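Local coordinates for odorant binding protein, antennal (Anopheles gambiae, PDB 3R1P) that probably binds odorant molecules in the mosquito antenna, holding in this crystal a palmitic acid within an all-helical, disulfide-bridged fold, at residues R9-A14 with C121-L126; E30-C35 with P44-Y49. All blocks are in the same frame, centred on the assembly; numbering follows the deposited sequence.

Contact 1: residues R9-A14 with C121-L126. With PLM (palmitic acid), chain G.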
loop_
_atom_site.group_PDB
_atom_site.type_symbol
_atom_site.label_atom_id
_atom_site.label_comp_id
_atom_site.label_asym_id
_atom_site.label_seq_id
_atom_site.Cartn_x
_atom_site.Cartn_y
_atom_site.Cartn_z
ATOM N N ARG A 9 0.526 -7.143 -18.680
ATOM C CA ARG A 9 -0.006 -7.146 -17.322
ATOM C C ARG A 9 0.253 -8.509 -16.675
ATOM O O ARG A 9 0.389 -9.503 -17.402
ATOM C CB ARG A 9 -1.498 -6.824 -17.332
ATOM N N TYR A 10 0.373 -8.579 -15.331
ATOM C CA TYR A 10 0.234 -7.475 -14.369
ATOM C C TYR A 10 1.502 -6.655 -14.075
ATOM O O TYR A 10 1.414 -5.578 -13.472
ATOM C CB TYR A 10 -0.317 -8.063 -13.066
ATOM C CG TYR A 10 -1.770 -8.476 -13.162
ATOM C CD1 TYR A 10 -2.790 -7.565 -12.901
ATOM C CD2 TYR A 10 -2.128 -9.778 -13.498
ATOM C CE1 TYR A 10 -4.129 -7.932 -12.986
ATOM C CE2 TYR A 10 -3.468 -10.161 -13.579
ATOM C CZ TYR A 10 -4.465 -9.232 -13.320
ATOM O OH TYR A 10 -5.794 -9.580 -13.383
ATOM N N LYS A 11 2.679 -7.211 -14.439
ATOM C CA LYS A 11 3.999 -6.630 -14.165
ATOM C C LYS A 11 4.279 -5.221 -14.727
ATOM O O LYS A 11 4.813 -4.393 -13.982
ATOM C CB LYS A 11 5.127 -7.634 -14.462
ATOM C CG LYS A 11 6.497 -7.247 -13.898
ATOM C CD LYS A 11 6.780 -7.855 -12.529
ATOM C CE LYS A 11 8.087 -7.341 -11.975
ATOM N NZ LYS A 11 8.017 -7.149 -10.506
ATOM N N LYS A 12 3.922 -4.940 -16.006
ATOM C CA LYS A 12 4.138 -3.612 -16.605
ATOM C C LYS A 12 3.421 -2.500 -15.806
ATOM O O LYS A 12 4.109 -1.563 -15.381
ATOM C CB LYS A 12 3.729 -3.581 -18.087
ATOM C CG LYS A 12 4.609 -4.416 -19.001
ATOM C CD LYS A 12 5.311 -3.543 -20.032
ATOM C CE LYS A 12 4.656 -3.554 -21.400
ATOM N NZ LYS A 12 3.244 -3.070 -21.383
ATOM N N PRO A 13 2.085 -2.579 -15.537
ATOM C CA PRO A 13 1.436 -1.484 -14.789
ATOM C C PRO A 13 1.976 -1.219 -13.391
ATOM O O PRO A 13 2.084 -0.057 -13.007
ATOM C CB PRO A 13 -0.038 -1.892 -14.737
ATOM C CG PRO A 13 -0.210 -2.897 -15.798
ATOM C CD PRO A 13 1.092 -3.599 -15.945
ATOM N N ALA A 14 2.296 -2.273 -12.626
ATOM C CA ALA A 14 2.780 -2.160 -11.246
ATOM C C ALA A 14 4.146 -1.501 -11.113
ATOM O O ALA A 14 4.388 -0.825 -10.111
ATOM C CB ALA A 14 2.791 -3.526 -10.590
ATOM N N CYS A 121 5.026 -7.344 -2.792
ATOM C CA CYS A 121 6.403 -6.860 -2.673
ATOM C C CYS A 121 7.174 -7.179 -3.956
ATOM O O CYS A 121 7.774 -6.276 -4.528
ATOM C CB CYS A 121 7.078 -7.458 -1.442
ATOM S SG CYS A 121 8.786 -6.925 -1.201
ATOM N N HIS A 122 7.118 -8.443 -4.427
ATOM C CA HIS A 122 7.797 -8.894 -5.642
ATOM C C HIS A 122 7.283 -8.178 -6.902
ATOM O O HIS A 122 8.083 -7.738 -7.726
ATOM C CB HIS A 122 7.642 -10.411 -5.822
ATOM C CG HIS A 122 8.399 -11.240 -4.824
ATOM N ND1 HIS A 122 8.216 -12.608 -4.757
ATOM C CD2 HIS A 122 9.292 -10.874 -3.873
ATOM C CE1 HIS A 122 9.023 -13.034 -3.798
ATOM N NE2 HIS A 122 9.684 -12.024 -3.230
ATOM N N LEU A 123 5.950 -8.081 -7.044
ATOM C CA LEU A 123 5.284 -7.471 -8.201
ATOM C C LEU A 123 5.681 -6.012 -8.417
ATOM O O LEU A 123 5.975 -5.613 -9.547
ATOM C CB LEU A 123 3.751 -7.593 -8.050
ATOM C CG LEU A 123 2.905 -6.967 -9.166
ATOM C CD1 LEU A 123 3.037 -7.750 -10.472
ATOM C CD2 LEU A 123 1.458 -6.839 -8.752
ATOM N N LEU A 124 5.690 -5.234 -7.336
ATOM C CA LEU A 124 5.972 -3.804 -7.363
ATOM C C LEU A 124 7.487 -3.505 -7.311
ATOM O O LEU A 124 7.937 -2.640 -8.088
ATOM C CB LEU A 124 5.354 -3.145 -6.116
ATOM C CG LEU A 124 3.844 -2.995 -6.102
ATOM C CD1 LEU A 124 3.317 -2.928 -4.680
ATOM C CD2 LEU A 124 3.405 -1.763 -6.906
ATOM N N VAL A 125 8.173 -4.160 -6.373
ATOM C CA VAL A 125 9.553 -3.815 -6.036
ATOM C C VAL A 125 10.684 -4.501 -6.832
ATOM O O VAL A 125 11.667 -3.827 -7.096
ATOM C CB VAL A 125 9.704 -3.750 -4.485
ATOM C CG1 VAL A 125 11.006 -3.115 -4.075
ATOM C CG2 VAL A 125 8.516 -2.984 -3.850
ATOM N N LEU A 126 10.570 -5.765 -7.266
ATOM C CA LEU A 126 11.665 -6.383 -8.030
ATOM C C LEU A 126 11.544 -6.095 -9.531
ATOM O O LEU A 126 10.494 -5.637 -9.994
ATOM C CB LEU A 126 11.756 -7.904 -7.782
ATOM C CG LEU A 126 11.832 -8.378 -6.344
ATOM C CD1 LEU A 126 11.731 -9.869 -6.264
ATOM C CD2 LEU A 126 13.068 -7.851 -5.623
HETATM C C1 PLM G . -2.951 -3.274 -12.470
HETATM O O1 PLM G . -3.066 -3.827 -13.587
HETATM O O2 PLM G . -3.578 -2.229 -12.184
HETATM C C2 PLM G . -2.022 -3.908 -11.449
HETATM C C3 PLM G . -1.922 -3.098 -10.151
HETATM C C4 PLM G . -1.451 -3.945 -8.967
HETATM C C5 PLM G . -0.780 -3.089 -7.890
HETATM C C6 PLM G . -1.257 -3.437 -6.479
HETATM C C7 PLM G . -0.877 -2.354 -5.469
HETATM C C8 PLM G . -1.550 -2.579 -4.118
HETATM C C9 PLM G . -0.586 -2.383 -2.950
HETATM C CA PLM G . -1.158 -2.975 -1.664
HETATM C CB PLM G . -0.129 -2.995 -0.538
HETATM C CC PLM G . 0.779 -4.215 -0.650
HETATM C CD PLM G . 1.227 -4.730 0.717
HETATM C CE PLM G . 2.354 -3.921 1.367
HETATM C CF PLM G . 3.095 -2.979 0.419
HETATM C CG PLM G . 4.144 -3.716 -0.388
#
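Tyr-10, whose CB touches CD1 of Leu-123 at 4.3 Å, has its ring beside the carboxyl end of the bound palmitic acid, whose carboxyl atom O1 lies obliquely to the ring, 3.8 Å from CD1 of Tyr-10. Next to it the two segments meet through aliphatic carbon. CB of Ala-14 sits against the branch point of Leu-123, 3.7 Å from its CG, while CD2 of Leu-124 reaches the carbonyl O of Ala-14. Leu-123 stands between protein and ligand: with CG anti to its own N (chi1 178°), it sends CD1 over the backbone of Lys-11 and CD2 to within 4.1 Å of C4 of the fatty acid. In the polar half, the last turn of helix 114-125 and the residue after it are held by the ammonium group of Lys-11. NZ of Lys-11 donates to the O of Leu-123 at 2.7 Å and to the O of Leu-126 at 2.9 Å, in both cases from above the carbonyl plane. Lys-15 also binds the O of Leu-126, and that of Leu-124. Two lysines thus meet the carbonyl end of the helix dipole, probably with favourable electrostatics, beside the hydrophobic ligand pocket of a PBP/GOBP-family odorant-binding protein.

Contact 2: residues E30-C35 with P44-Y49; sequences EQLRTC and PAAKCY
Leu-32 lays both methyl groups over one face of the Tyr-49 ring, a branched aliphatic covering an aromatic one. CD1 makes the CH-pi contact, 3.9 Å from the ring centroid and 17° off the normal, whereas CD2 lies nearer the root of the ring, 3.6 Å from CG of Tyr-49. The same CD2 also packs on CB of Ala-46 at 3.9 Å. A chi1 of 166°, with CG anti to the backbone N, carries the Tyr-49 ring out to Leu-32, and chi2 of 91° turns the face to it. At the margin, OE1 of Gln-31 stops 4.0 Å from CB of Ala-45; that oxygen accepts a hydrogen bond from the N of Ser-28. This is apolar packing between the short helix 29-32 and helix 44-56 of the PBP/GOBP fold, with disulfides from Cys-35, of the 3-10 segment, to Cys-121 and from Cys-48 to Cys-100. Further out, the Tyr-49 hydroxyl is hydrogen-bonded to ND1 of His-18, which probably helps to fix the ring, and the side chain lies about 5 Å from the palmitic acid. OG1 of Thr-34 donates to the O of Gln-31 at 2.9 Å, and Ile-22 of helix 11-25 touches Leu-32.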
loop_
_atom_site.group_PDB
_atom_site.type_symbol
_atom_site.label_atom_id
_atom_site.label_comp_id
_atom_site.label_asym_id
_atom_site.label_seq_id
_atom_site.Cartn_x
_atom_site.Cartn_y
_atom_site.Cartn_z
ATOM N N GLU A 30 15.753 0.825 0.102
ATOM C CA GLU A 30 16.081 0.090 1.328
ATOM C C GLU A 30 14.882 0.026 2.261
ATOM O O GLU A 30 14.627 -1.032 2.827
ATOM C CB GLU A 30 17.245 0.758 2.085
ATOM C CG GLU A 30 18.616 0.638 1.462
ATOM C CD GLU A 30 19.528 -0.337 2.172
ATOM O OE1 GLU A 30 19.396 -0.523 3.404
ATOM O OE2 GLU A 30 20.436 -0.861 1.493
ATOM N N GLN A 31 14.159 1.160 2.435
ATOM C CA GLN A 31 12.975 1.264 3.306
ATOM C C GLN A 31 11.839 0.381 2.803
ATOM O O GLN A 31 11.172 -0.260 3.608
ATOM C CB GLN A 31 12.506 2.721 3.436
ATOM C CG GLN A 31 13.321 3.533 4.439
ATOM C CD GLN A 31 13.066 5.023 4.366
ATOM O OE1 GLN A 31 12.689 5.581 3.325
ATOM N NE2 GLN A 31 13.322 5.710 5.472
ATOM N N LEU A 32 11.638 0.331 1.481
ATOM C CA LEU A 32 10.579 -0.471 0.861
ATOM C C LEU A 32 10.938 -1.950 0.794
ATOM O O LEU A 32 10.068 -2.799 1.014
ATOM C CB LEU A 32 10.251 0.059 -0.540
ATOM C CG LEU A 32 9.782 1.512 -0.620
ATOM C CD1 LEU A 32 9.614 1.924 -2.045
ATOM C CD2 LEU A 32 8.491 1.724 0.169
ATOM N N ARG A 33 12.231 -2.243 0.540
ATOM C CA ARG A 33 12.797 -3.594 0.436
ATOM C C ARG A 33 12.645 -4.456 1.678
ATOM O O ARG A 33 12.876 -5.668 1.615
ATOM C CB ARG A 33 14.239 -3.547 -0.043
ATOM C CG ARG A 33 14.265 -3.555 -1.551
ATOM C CD ARG A 33 15.649 -3.808 -2.055
ATOM N NE ARG A 33 15.667 -4.368 -3.412
ATOM C CZ ARG A 33 16.321 -5.470 -3.770
ATOM N NH1 ARG A 33 16.960 -6.200 -2.860
ATOM N NH2 ARG A 33 16.316 -5.870 -5.036
ATOM N N THR A 34 12.185 -3.840 2.795
ATOM C CA THR A 34 11.890 -4.544 4.048
ATOM C C THR A 34 10.730 -5.515 3.813
ATOM O O THR A 34 10.610 -6.490 4.543
ATOM C CB THR A 34 11.580 -3.581 5.201
ATOM O OG1 THR A 34 10.463 -2.759 4.854
ATOM C CG2 THR A 34 12.773 -2.740 5.611
ATOM N N CYS A 35 9.906 -5.271 2.766
ATOM C CA CYS A 35 8.780 -6.131 2.389
ATOM C C CYS A 35 9.185 -7.545 1.924
ATOM O O CYS A 35 8.334 -8.433 1.899
ATOM C CB CYS A 35 7.868 -5.438 1.368
ATOM S SG CYS A 35 8.621 -5.120 -0.260
ATOM N N PRO A 44 8.299 6.397 8.163
ATOM C CA PRO A 44 7.257 7.411 7.899
ATOM C C PRO A 44 7.049 7.660 6.406
ATOM O O PRO A 44 5.919 7.861 5.970
ATOM C CB PRO A 44 7.804 8.666 8.591
ATOM C CG PRO A 44 8.684 8.148 9.663
ATOM C CD PRO A 44 9.333 6.925 9.077
ATOM N N ALA A 45 8.146 7.589 5.629
ATOM C CA ALA A 45 8.176 7.774 4.178
ATOM C C ALA A 45 7.648 6.556 3.406
ATOM O O ALA A 45 7.103 6.730 2.309
ATOM C CB ALA A 45 9.595 8.107 3.727
ATOM N N ALA A 46 7.830 5.327 3.953
ATOM C CA ALA A 46 7.340 4.107 3.297
ATOM C C ALA A 46 5.824 3.976 3.461
ATOM O O ALA A 46 5.157 3.431 2.576
ATOM C CB ALA A 46 8.046 2.880 3.856
ATOM N N LYS A 47 5.289 4.481 4.593
ATOM C CA LYS A 47 3.845 4.518 4.890
ATOM C C LYS A 47 3.158 5.441 3.889
ATOM O O LYS A 47 2.054 5.132 3.445
ATOM C CB LYS A 47 3.578 4.988 6.326
ATOM C CG LYS A 47 4.061 4.004 7.384
ATOM C CD LYS A 47 3.736 4.502 8.763
ATOM C CE LYS A 47 4.108 3.488 9.813
ATOM N NZ LYS A 47 3.654 3.923 11.156
ATOM N N CYS A 48 3.846 6.549 3.488
ATOM C CA CYS A 48 3.350 7.482 2.474
ATOM C C CYS A 48 3.382 6.874 1.083
ATOM O O CYS A 48 2.496 7.178 0.279
ATOM C CB CYS A 48 4.076 8.823 2.537
ATOM S SG CYS A 48 3.743 9.772 4.043
ATOM N N TYR A 49 4.360 5.958 0.812
ATOM C CA TYR A 49 4.457 5.231 -0.460
ATOM C C TYR A 49 3.167 4.405 -0.665
ATOM O O TYR A 49 2.622 4.373 -1.767
ATOM C CB TYR A 49 5.725 4.330 -0.476
ATOM C CG TYR A 49 5.745 3.293 -1.580
ATOM C CD1 TYR A 49 6.318 3.571 -2.817
ATOM C CD2 TYR A 49 5.211 2.020 -1.381
ATOM C CE1 TYR A 49 6.319 2.625 -3.845
ATOM C CE2 TYR A 49 5.227 1.061 -2.392
ATOM C CZ TYR A 49 5.778 1.366 -3.624
ATOM O OH TYR A 49 5.775 0.418 -4.622
#

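Nesting of one contact within another is well illustrated here: residues 30-35 and 44-49 of contact 2 both fall inside the long, roughly half-helical run of chain that contact 1 closes between the start of helix 11-25 and the end of helix 114-125. Their centres lie about 16 Å apart, yet the two are joined directly. The disulfide from Cys-35 to Cys-121 links a segment of each, and CB of Leu-124 packs 3.9 Å from OH of Tyr-49. Arg-33 adds a further meeting point, lying against Val-125 and Leu-126. Helix 114-125 therefore bridges the chain's N-terminal region and the pair of helices 29-32 and 44-56, with both contacts near the bound palmitic acid.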